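Local coordinates for protein separin (Saccharomyces cerevisiae, PDB 5U1T) that cleaves the MCD1/SCC1 subunit of cohesin as a caspase-like cysteine protease, triggering chromosome segregation at the onset of anaphase, at residues E1264-H1267 with Q1268-S1272; D1309-Y1312 with F1313-I1317; I1283-E1286 with D1287-E1291. All coordinates share one frame; numbering follows the deposited sequence.

Contact 1: E1264-H1267 with Q1268-S1272; sequences EILH and QNLPS
N1269 sets its CG beside its own backbone N (chi1 -70°), which turns the side-chain amide back over I1265 at the C-terminal end of helix 1252-1269. ND2 gives I1265 O a weak hydrogen bond of 3.0 Å. The backbone N of N1269 adds another weak bond to the same oxygen. ND2 has its main partner in Q1338 OE1 on helix 1332-1347, so the amide links the helix end to its neighbour. I1265 CG2 sits 3.7 Å from ND2.

Q1268 places CG between its backbone N and its carbonyl carbon (chi1 75°) and then runs extended. The side chains of Q1268 and E1264 lie side by side, pointing the same way, their amide and carboxylate planes 13° apart. Q1268 OE1 and E1264 OE2 are 3.9 Å apart, two oxygens with no bond between them. Q1268 N closes the helical turn on E1264 O at 3.0 Å.

L1270 is the first residue to leave helical angles, and it also takes the N-cap position of helix 1271-1275. Its N still bonds L1266 O at 3.1 Å. The two leucines lie side by side, and L1266 CD2 meets L1270 CD2 at 3.8 Å.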
ATOM      1  N   GLU A1264      -1.046  65.894 -40.278  1.00 63.30           N
ATOM      2  CA  GLU A1264      -1.431  66.586 -41.496  1.00 61.81           C
ATOM      3  C   GLU A1264      -1.240  65.628 -42.663  1.00 56.94           C
ATOM      4  O   GLU A1264      -2.140  65.460 -43.493  1.00 54.51           O
ATOM      5  CB  GLU A1264      -0.628  67.862 -41.686  1.00 63.41           C
ATOM      6  CG  GLU A1264      -0.514  68.368 -43.140  1.00 62.32           C
ATOM      7  CD  GLU A1264       0.751  69.240 -43.342  1.00 69.08           C
ATOM      8  OE1 GLU A1264       1.552  69.363 -42.378  1.00 67.57           O
ATOM      9  OE2 GLU A1264       0.948  69.819 -44.444  1.00 78.05           O
ATOM     10  N   ILE A1265      -0.092  64.966 -42.697  1.00 47.47           N
ATOM     11  CA  ILE A1265       0.165  63.999 -43.754  1.00 52.97           C
ATOM     12  C   ILE A1265      -0.912  62.894 -43.838  1.00 56.20           C
ATOM     13  O   ILE A1265      -1.374  62.563 -44.934  1.00 57.13           O
ATOM     14  CB  ILE A1265       1.557  63.381 -43.591  1.00 50.61           C
ATOM     15  CG1 ILE A1265       2.611  64.449 -43.882  1.00 43.94           C
ATOM     16  CG2 ILE A1265       1.725  62.182 -44.520  1.00 53.26           C
ATOM     17  CD1 ILE A1265       3.937  64.180 -43.290  1.00 49.30           C
ATOM     18  N   LEU A1266      -1.347  62.354 -42.701  1.00 51.30           N
ATOM     19  CA  LEU A1266      -2.435  61.373 -42.709  1.00 52.54           C
ATOM     20  C   LEU A1266      -3.758  61.983 -43.201  1.00 50.71           C
ATOM     21  O   LEU A1266      -4.550  61.319 -43.889  1.00 49.35           O
ATOM     22  CB  LEU A1266      -2.618  60.761 -41.316  1.00 53.89           C
ATOM     23  CG  LEU A1266      -1.512  59.815 -40.819  1.00 54.73           C
ATOM     24  CD1 LEU A1266      -1.874  59.126 -39.486  1.00 52.92           C
ATOM     25  CD2 LEU A1266      -1.155  58.777 -41.882  1.00 46.95           C
ATOM     26  N   HIS A1267      -3.970  63.256 -42.858  1.00 54.22           N
ATOM     27  CA  HIS A1267      -5.204  63.971 -43.173  1.00 49.93           C
ATOM     28  C   HIS A1267      -5.378  64.113 -44.670  1.00 49.08           C
ATOM     29  O   HIS A1267      -6.468  63.922 -45.193  1.00 49.86           O
ATOM     30  CB  HIS A1267      -5.219  65.349 -42.511  1.00 48.45           C
ATOM     31  CG  HIS A1267      -6.532  66.068 -42.610  1.00 44.42           C
ATOM     32  ND1 HIS A1267      -6.765  67.275 -41.998  1.00 39.88           N
ATOM     33  CD2 HIS A1267      -7.684  65.744 -43.249  1.00 49.83           C
ATOM     34  CE1 HIS A1267      -7.999  67.667 -42.248  1.00 43.45           C
ATOM     35  NE2 HIS A1267      -8.577  66.765 -43.011  1.00 42.91           N
ATOM     36  N   GLN A1268      -4.299  64.426 -45.367  1.00 54.12           N
ATOM     37  CA  GLN A1268      -4.421  64.736 -46.777  1.00 54.42           C
ATOM     38  C   GLN A1268      -4.269  63.509 -47.669  1.00 54.04           C
ATOM     39  O   GLN A1268      -4.576  63.569 -48.856  1.00 57.04           O
ATOM     40  CB  GLN A1268      -3.403  65.812 -47.167  1.00 53.24           C
ATOM     41  CG  GLN A1268      -1.971  65.328 -47.291  1.00 62.88           C
ATOM     42  CD  GLN A1268      -0.978  66.461 -47.647  1.00 72.82           C
ATOM     43  OE1 GLN A1268      -0.202  66.937 -46.783  1.00 67.83           O
ATOM     44  NE2 GLN A1268      -1.003  66.890 -48.925  1.00 66.22           N
ATOM     45  N   ASN A1269      -3.846  62.386 -47.104  1.00 54.74           N
ATOM     46  CA  ASN A1269      -3.501  61.234 -47.930  1.00 51.39           C
ATOM     47  C   ASN A1269      -4.284  59.942 -47.671  1.00 53.37           C
ATOM     48  O   ASN A1269      -4.181  58.995 -48.453  1.00 51.01           O
ATOM     49  CB  ASN A1269      -2.014  60.959 -47.783  1.00 50.84           C
ATOM     50  CG  ASN A1269      -1.180  62.018 -48.434  1.00 57.96           C
ATOM     51  OD1 ASN A1269      -1.435  62.391 -49.582  1.00 59.14           O
ATOM     52  ND2 ASN A1269      -0.192  62.543 -47.703  1.00 57.49           N
ATOM     53  N   LEU A1270      -5.058  59.917 -46.586  1.00 48.42           N
ATOM     54  CA  LEU A1270      -5.960  58.801 -46.281  1.00 49.58           C
ATOM     55  C   LEU A1270      -7.406  59.093 -46.707  1.00 47.77           C
ATOM     56  O   LEU A1270      -8.006  60.051 -46.238  1.00 49.49           O
ATOM     57  CB  LEU A1270      -5.929  58.491 -44.787  1.00 50.17           C
ATOM     58  CG  LEU A1270      -4.942  57.472 -44.235  1.00 49.87           C
ATOM     59  CD1 LEU A1270      -3.635  57.511 -44.970  1.00 42.55           C
ATOM     60  CD2 LEU A1270      -4.749  57.739 -42.754  1.00 51.35           C
ATOM     61  N   PRO A1271      -7.979  58.239 -47.565  1.00 47.19           N
ATOM     62  CA  PRO A1271      -9.328  58.445 -48.100  1.00 44.82           C
ATOM     63  C   PRO A1271     -10.358  58.765 -47.027  1.00 49.57           C
ATOM     64  O   PRO A1271     -11.271  59.553 -47.267  1.00 55.04           O
ATOM     65  CB  PRO A1271      -9.666  57.110 -48.760  1.00 39.58           C
ATOM     66  CG  PRO A1271      -8.416  56.405 -48.926  1.00 48.78           C
ATOM     67  CD  PRO A1271      -7.423  56.931 -47.945  1.00 53.26           C
ATOM     68  N   SER A1272     -10.219  58.164 -45.856  1.00 52.85           N
ATOM     69  CA  SER A1272     -11.192  58.363 -44.802  1.00 51.35           C
ATOM     70  C   SER A1272     -11.148  59.778 -44.258  1.00 50.96           C
ATOM     71  O   SER A1272     -12.190  60.380 -43.991  1.00 49.57           O
ATOM     72  CB  SER A1272     -10.959  57.374 -43.669  1.00 50.07           C
ATOM     73  OG  SER A1272     -12.144  57.246 -42.912  1.00 49.73           O
TER

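Contact 2: D1309-Y1312 with F1313-I1317; sequences DLIY and FVLDI
I1311 O accepts a hydrogen bond of 2.7 Å from L1315 N, an i to i+4 bond in the middle of helix 1303-1320. The N-H points almost straight at the oxygen (173°). Two more residues repeat the pattern before it. F1313 N bonds D1309 O at 3.1 Å, and V1314 N bonds L1310 O at 3.0 Å. All are regular alpha-helical bonds, and they hold the backbone through this turn, most of whose side chains are buried.

The side chains of I1311 and L1315 run side by side from the same face. The touching branch of I1311 is CG2, which meets L1315 CG at 4.0 Å. L1315 carries its CG beside its own backbone N (chi1 -63°), and this lays the group against I1311 O as well as the methyl. Past this pair, I1311 packs on L1335 and L1339 of helix 1332-1347.

F1313 takes another course. Its CG stands opposite the backbone N (chi1 -179°), and the ring leads away from the preceding turn. Only its CB stays close, 3.4 Å from L1310 O. The ring itself reaches V1289 of helix 1287-1294, where L1310 and V1314 also find partners.

Y1312 O takes the backbone N of D1316 at 2.8 Å. The carboxylate of D1316 lies near this carbonyl, but two acceptors meet there without bonding. OD2 instead hydrogen-bonds S958 OG.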
ATOM      1  N   ASP A1309       6.250  49.044 -43.535  1.00 53.89           N
ATOM      2  CA  ASP A1309       5.728  48.225 -42.460  1.00 51.43           C
ATOM      3  C   ASP A1309       5.162  49.054 -41.320  1.00 54.22           C
ATOM      4  O   ASP A1309       4.164  48.670 -40.733  1.00 52.28           O
ATOM      5  CB  ASP A1309       6.810  47.294 -41.922  1.00 60.75           C
ATOM      6  CG  ASP A1309       7.257  46.287 -42.948  1.00 62.01           C
ATOM      7  OD1 ASP A1309       6.531  46.107 -43.948  1.00 66.14           O
ATOM      8  OD2 ASP A1309       8.331  45.678 -42.765  1.00 64.13           O
ATOM      9  N   LEU A1310       5.801  50.177 -40.986  1.00 54.45           N
ATOM     10  CA  LEU A1310       5.220  51.101 -40.017  1.00 48.07           C
ATOM     11  C   LEU A1310       3.886  51.643 -40.479  1.00 51.43           C
ATOM     12  O   LEU A1310       2.988  51.826 -39.667  1.00 51.12           O
ATOM     13  CB  LEU A1310       6.141  52.266 -39.732  1.00 52.16           C
ATOM     14  CG  LEU A1310       7.083  52.095 -38.563  1.00 60.08           C
ATOM     15  CD1 LEU A1310       7.509  53.453 -38.072  1.00 64.82           C
ATOM     16  CD2 LEU A1310       6.414  51.325 -37.458  1.00 61.96           C
ATOM     17  N   ILE A1311       3.768  51.915 -41.778  1.00 51.52           N
ATOM     18  CA  ILE A1311       2.524  52.448 -42.337  1.00 52.65           C
ATOM     19  C   ILE A1311       1.426  51.417 -42.106  1.00 50.06           C
ATOM     20  O   ILE A1311       0.371  51.723 -41.551  1.00 50.69           O
ATOM     21  CB  ILE A1311       2.632  52.767 -43.863  1.00 52.82           C
ATOM     22  CG1 ILE A1311       3.918  53.523 -44.199  1.00 54.34           C
ATOM     23  CG2 ILE A1311       1.439  53.525 -44.346  1.00 47.02           C
ATOM     24  CD1 ILE A1311       3.856  54.944 -44.008  1.00 48.75           C
ATOM     25  N   TYR A1312       1.710  50.189 -42.519  1.00 47.67           N
ATOM     26  CA  TYR A1312       0.797  49.072 -42.348  1.00 53.16           C
ATOM     27  C   TYR A1312       0.300  48.951 -40.921  1.00 52.06           C
ATOM     28  O   TYR A1312      -0.889  48.713 -40.670  1.00 49.63           O
ATOM     29  CB  TYR A1312       1.480  47.779 -42.751  1.00 46.31           C
ATOM     30  CG  TYR A1312       1.726  47.674 -44.226  1.00 57.92           C
ATOM     31  CD1 TYR A1312       1.108  48.546 -45.117  1.00 50.68           C
ATOM     32  CD2 TYR A1312       2.582  46.693 -44.733  1.00 59.52           C
ATOM     33  CE1 TYR A1312       1.332  48.447 -46.471  1.00 59.61           C
ATOM     34  CE2 TYR A1312       2.822  46.578 -46.095  1.00 61.05           C
ATOM     35  CZ  TYR A1312       2.194  47.453 -46.961  1.00 67.18           C
ATOM     36  OH  TYR A1312       2.435  47.331 -48.324  1.00 73.82           O
ATOM     37  N   PHE A1313       1.233  49.115 -39.996  1.00 47.23           N
ATOM     38  CA  PHE A1313       0.930  49.047 -38.592  1.00 47.66           C
ATOM     39  C   PHE A1313      -0.068  50.131 -38.214  1.00 50.33           C
ATOM     40  O   PHE A1313      -1.078  49.857 -37.557  1.00 51.57           O
ATOM     41  CB  PHE A1313       2.214  49.166 -37.766  1.00 51.31           C
ATOM     42  CG  PHE A1313       1.983  49.078 -36.298  1.00 50.56           C
ATOM     43  CD1 PHE A1313       1.395  47.939 -35.749  1.00 55.63           C
ATOM     44  CD2 PHE A1313       2.332  50.120 -35.466  1.00 47.48           C
ATOM     45  CE1 PHE A1313       1.159  47.843 -34.384  1.00 53.67           C
ATOM     46  CE2 PHE A1313       2.109  50.040 -34.102  1.00 55.85           C
ATOM     47  CZ  PHE A1313       1.513  48.898 -33.557  1.00 56.83           C
ATOM     48  N   VAL A1314       0.209  51.363 -38.650  1.00 48.46           N
ATOM     49  CA  VAL A1314      -0.652  52.484 -38.313  1.00 49.49           C
ATOM     50  C   VAL A1314      -2.024  52.367 -39.011  1.00 51.55           C
ATOM     51  O   VAL A1314      -3.071  52.543 -38.378  1.00 49.13           O
ATOM     52  CB  VAL A1314       0.034  53.824 -38.657  1.00 53.14           C
ATOM     53  CG1 VAL A1314      -0.829  54.987 -38.219  1.00 46.86           C
ATOM     54  CG2 VAL A1314       1.382  53.893 -37.953  1.00 48.29           C
ATOM     55  N   LEU A1315      -2.013  52.046 -40.299  1.00 47.31           N
ATOM     56  CA  LEU A1315      -3.248  51.770 -41.010  1.00 44.47           C
ATOM     57  C   LEU A1315      -4.063  50.696 -40.291  1.00 47.21           C
ATOM     58  O   LEU A1315      -5.282  50.801 -40.171  1.00 47.21           O
ATOM     59  CB  LEU A1315      -2.957  51.333 -42.443  1.00 45.16           C
ATOM     60  CG  LEU A1315      -2.270  52.342 -43.353  1.00 49.14           C
ATOM     61  CD1 LEU A1315      -2.244  51.854 -44.782  1.00 49.17           C
ATOM     62  CD2 LEU A1315      -2.953  53.676 -43.257  1.00 54.17           C
ATOM     63  N   ASP A1316      -3.380  49.667 -39.795  1.00 49.71           N
ATOM     64  CA  ASP A1316      -4.055  48.613 -39.063  1.00 47.52           C
ATOM     65  C   ASP A1316      -4.695  49.165 -37.789  1.00 47.94           C
ATOM     66  O   ASP A1316      -5.840  48.860 -37.511  1.00 51.62           O
ATOM     67  CB  ASP A1316      -3.100  47.470 -38.741  1.00 51.84           C
ATOM     68  CG  ASP A1316      -2.981  46.468 -39.868  1.00 49.64           C
ATOM     69  OD1 ASP A1316      -3.749  46.545 -40.842  1.00 48.42           O
ATOM     70  OD2 ASP A1316      -2.120  45.577 -39.773  1.00 58.13           O
ATOM     71  N   ILE A1317      -3.983  49.986 -37.025  1.00 46.76           N
ATOM     72  CA  ILE A1317      -4.573  50.575 -35.825  1.00 42.24           C
ATOM     73  C   ILE A1317      -5.871  51.300 -36.158  1.00 53.52           C
ATOM     74  O   ILE A1317      -6.887  51.116 -35.485  1.00 60.24           O
ATOM     75  CB  ILE A1317      -3.643  51.582 -35.132  1.00 54.55           C
ATOM     76  CG1 ILE A1317      -2.310  50.928 -34.731  1.00 49.06           C
ATOM     77  CG2 ILE A1317      -4.356  52.218 -33.931  1.00 51.04           C
ATOM     78  CD1 ILE A1317      -1.381  51.831 -33.904  1.00 50.19           C
TER

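Contact 3: I1283-E1286 with D1287-E1291; sequences IKVE and DWVIE
E1286 O takes two backbone N-H groups from the first turn of helix 1287-1294. V1289 N bonds it at 3.2 Å, from above the carbonyl plane rather than on a lone pair. I1290 N bonds it weakly at 3.4 Å, though that N-H is straight (166°).

Next to this oxygen, V1285 crosses V1289 at about a right angle. V1285 CG1 touches V1289 CB at 3.4 Å. The same methyl comes within 4.4 Å of I1290 CG1. V1285 thus packs its CG1 on the first turn of the helix, and it also touches V1314 of helix 1303-1320.

The side chains of E1286 and W1288 cross obliquely. The side chain of E1286 bends at its second torsion, and OE1 comes to the edge of the indole, near the ring plane, 3.5 Å from W1288 CD1. Carboxylate and ring planes are 54° apart. W1288 holds its CG between its backbone N and carbonyl carbon (chi1 67°), and this swings CD1 and NE1 to the E1286 side chain. V1289 CG2 lies 3.6 Å above one face of the W1288 ring, over its centre.

Farther out, W1288 NE1 hydrogen-bonds P963 O, which would limit rotation of the ring. With an alanine here, P963 O would probably lose this donor and V1289 CG2 the ring face it rests on. D1287 OD1 forms a salt bridge with K1259 of helix 1252-1269, and E1291 makes two, with R1155 and R1157.

Taken together, this is a helix N-terminus with E1286 at the N-cap. The V1285 to I1290 contact across the cap matches a hydrophobic staple.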
ATOM      1  N   ILE A1283      -9.491  58.996 -35.373  1.00 53.30           N
ATOM      2  CA  ILE A1283      -8.785  58.158 -34.403  1.00 54.24           C
ATOM      3  C   ILE A1283      -7.356  58.639 -34.200  1.00 51.72           C
ATOM      4  O   ILE A1283      -6.586  58.686 -35.140  1.00 51.28           O
ATOM      5  CB  ILE A1283      -8.727  56.694 -34.838  1.00 51.38           C
ATOM      6  CG1 ILE A1283     -10.119  56.123 -34.941  1.00 45.42           C
ATOM      7  CG2 ILE A1283      -7.918  55.880 -33.869  1.00 48.36           C
ATOM      8  CD1 ILE A1283     -10.127  54.836 -35.703  1.00 51.35           C
ATOM      9  N   LYS A1284      -6.994  58.974 -32.970  1.00 54.52           N
ATOM     10  CA  LYS A1284      -5.641  59.428 -32.702  1.00 53.73           C
ATOM     11  C   LYS A1284      -4.775  58.268 -32.206  1.00 58.25           C
ATOM     12  O   LYS A1284      -5.197  57.478 -31.366  1.00 62.02           O
ATOM     13  CB  LYS A1284      -5.662  60.593 -31.701  1.00 60.95           C
ATOM     14  CG  LYS A1284      -6.433  61.862 -32.215  1.00 66.21           C
ATOM     15  CD  LYS A1284      -5.563  62.870 -33.037  1.00 65.25           C
ATOM     16  CE  LYS A1284      -6.384  64.111 -33.491  1.00 69.68           C
ATOM     17  NZ  LYS A1284      -5.591  65.404 -33.720  1.00 73.82           N
ATOM     18  N   VAL A1285      -3.579  58.157 -32.775  1.00 52.32           N
ATOM     19  CA  VAL A1285      -2.633  57.088 -32.468  1.00 52.98           C
ATOM     20  C   VAL A1285      -1.749  57.485 -31.296  1.00 52.50           C
ATOM     21  O   VAL A1285      -1.426  58.644 -31.148  1.00 62.72           O
ATOM     22  CB  VAL A1285      -1.759  56.773 -33.703  1.00 51.54           C
ATOM     23  CG1 VAL A1285      -0.605  55.929 -33.337  1.00 50.56           C
ATOM     24  CG2 VAL A1285      -2.571  56.082 -34.767  1.00 50.63           C
ATOM     25  N   GLU A1286      -1.377  56.537 -30.450  1.00 58.31           N
ATOM     26  CA  GLU A1286      -0.482  56.811 -29.318  1.00 55.88           C
ATOM     27  C   GLU A1286       0.893  57.357 -29.733  1.00 58.52           C
ATOM     28  O   GLU A1286       1.387  57.059 -30.820  1.00 58.41           O
ATOM     29  CB  GLU A1286      -0.305  55.535 -28.496  1.00 56.71           C
ATOM     30  CG  GLU A1286      -1.369  55.334 -27.447  1.00 63.50           C
ATOM     31  CD  GLU A1286      -0.907  55.793 -26.074  1.00 63.96           C
ATOM     32  OE1 GLU A1286       0.254  55.485 -25.693  1.00 62.72           O
ATOM     33  OE2 GLU A1286      -1.704  56.459 -25.374  1.00 70.27           O
ATOM     34  N   ASP A1287       1.511  58.142 -28.861  1.00 56.90           N
ATOM     35  CA  ASP A1287       2.773  58.794 -29.202  1.00 56.67           C
ATOM     36  C   ASP A1287       3.880  57.810 -29.543  1.00 61.07           C
ATOM     37  O   ASP A1287       4.673  58.070 -30.455  1.00 63.84           O
ATOM     38  CB  ASP A1287       3.264  59.684 -28.062  1.00 60.32           C
ATOM     39  CG  ASP A1287       2.553  61.006 -28.006  1.00 60.12           C
ATOM     40  OD1 ASP A1287       1.746  61.288 -28.912  1.00 65.24           O
ATOM     41  OD2 ASP A1287       2.797  61.768 -27.055  1.00 56.79           O
ATOM     42  N   TRP A1288       3.946  56.692 -28.821  1.00 55.75           N
ATOM     43  CA  TRP A1288       5.085  55.800 -28.975  1.00 55.25           C
ATOM     44  C   TRP A1288       5.054  55.155 -30.343  1.00 53.69           C
ATOM     45  O   TRP A1288       6.082  54.705 -30.833  1.00 56.36           O
ATOM     46  CB  TRP A1288       5.122  54.732 -27.881  1.00 51.77           C
ATOM     47  CG  TRP A1288       4.011  53.732 -27.944  1.00 52.54           C
ATOM     48  CD1 TRP A1288       2.822  53.814 -27.296  1.00 54.06           C
ATOM     49  CD2 TRP A1288       3.978  52.501 -28.694  1.00 50.60           C
ATOM     50  NE1 TRP A1288       2.047  52.717 -27.586  1.00 52.67           N
ATOM     51  CE2 TRP A1288       2.728  51.895 -28.442  1.00 51.86           C
ATOM     52  CE3 TRP A1288       4.881  51.852 -29.546  1.00 51.23           C
ATOM     53  CZ2 TRP A1288       2.355  50.666 -29.005  1.00 49.13           C
ATOM     54  CZ3 TRP A1288       4.502  50.626 -30.116  1.00 54.29           C
ATOM     55  CH2 TRP A1288       3.249  50.054 -29.842  1.00 53.08           C
ATOM     56  N   VAL A1289       3.878  55.114 -30.963  1.00 50.83           N
ATOM     57  CA  VAL A1289       3.749  54.587 -32.321  1.00 53.22           C
ATOM     58  C   VAL A1289       4.300  55.591 -33.332  1.00 57.54           C
ATOM     59  O   VAL A1289       5.023  55.228 -34.265  1.00 51.90           O
ATOM     60  CB  VAL A1289       2.286  54.264 -32.668  1.00 48.90           C
ATOM     61  CG1 VAL A1289       2.144  53.831 -34.129  1.00 46.43           C
ATOM     62  CG2 VAL A1289       1.729  53.196 -31.714  1.00 55.35           C
ATOM     63  N   ILE A1290       3.941  56.857 -33.119  1.00 56.65           N
ATOM     64  CA  ILE A1290       4.461  57.961 -33.899  1.00 53.80           C
ATOM     65  C   ILE A1290       5.972  58.019 -33.751  1.00 53.05           C
ATOM     66  O   ILE A1290       6.672  58.186 -34.742  1.00 52.71           O
ATOM     67  CB  ILE A1290       3.817  59.302 -33.471  1.00 59.57           C
ATOM     68  CG1 ILE A1290       2.290  59.183 -33.525  1.00 57.73           C
ATOM     69  CG2 ILE A1290       4.282  60.455 -34.354  1.00 54.04           C
ATOM     70  CD1 ILE A1290       1.560  60.412 -32.998  1.00 54.68           C
ATOM     71  N   GLU A1291       6.472  57.838 -32.526  1.00 56.46           N
ATOM     72  CA  GLU A1291       7.914  57.905 -32.252  1.00 54.22           C
ATOM     73  C   GLU A1291       8.704  56.891 -33.056  1.00 52.35           C
ATOM     74  O   GLU A1291       9.879  57.087 -33.333  1.00 57.34           O
ATOM     75  CB  GLU A1291       8.209  57.697 -30.766  1.00 55.08           C
ATOM     76  CG  GLU A1291       7.854  58.880 -29.899  1.00 65.17           C
ATOM     77  CD  GLU A1291       7.919  58.557 -28.418  1.00 65.83           C
ATOM     78  OE1 GLU A1291       7.447  59.382 -27.586  1.00 68.94           O
ATOM     79  OE2 GLU A1291       8.445  57.471 -28.090  1.00 68.02           O
TER

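Along the chain the order is contact 1, contact 3, contact 2. Each is local and closes no long loop, and none nests in or crosses another. Contact 1 ends helix 1252-1269 and leads into helix 1271-1275. A loop then runs to contact 3, which starts helix 1287-1294. Contact 2 follows within helix 1303-1320. In space helix 1303-1320 comes back against the other two sites. L1270 CD1 of contact 1 lies 4.3 Å from L1315 CD2 of contact 2. V1289 CG1 of contact 3 lies 3.9 Å from V1314 CG2 of contact 2. Contacts 1 and 3 do not touch directly. Helix 1303-1320 thus joins them, and helix 1332-1347 packs on contacts 1 and 2.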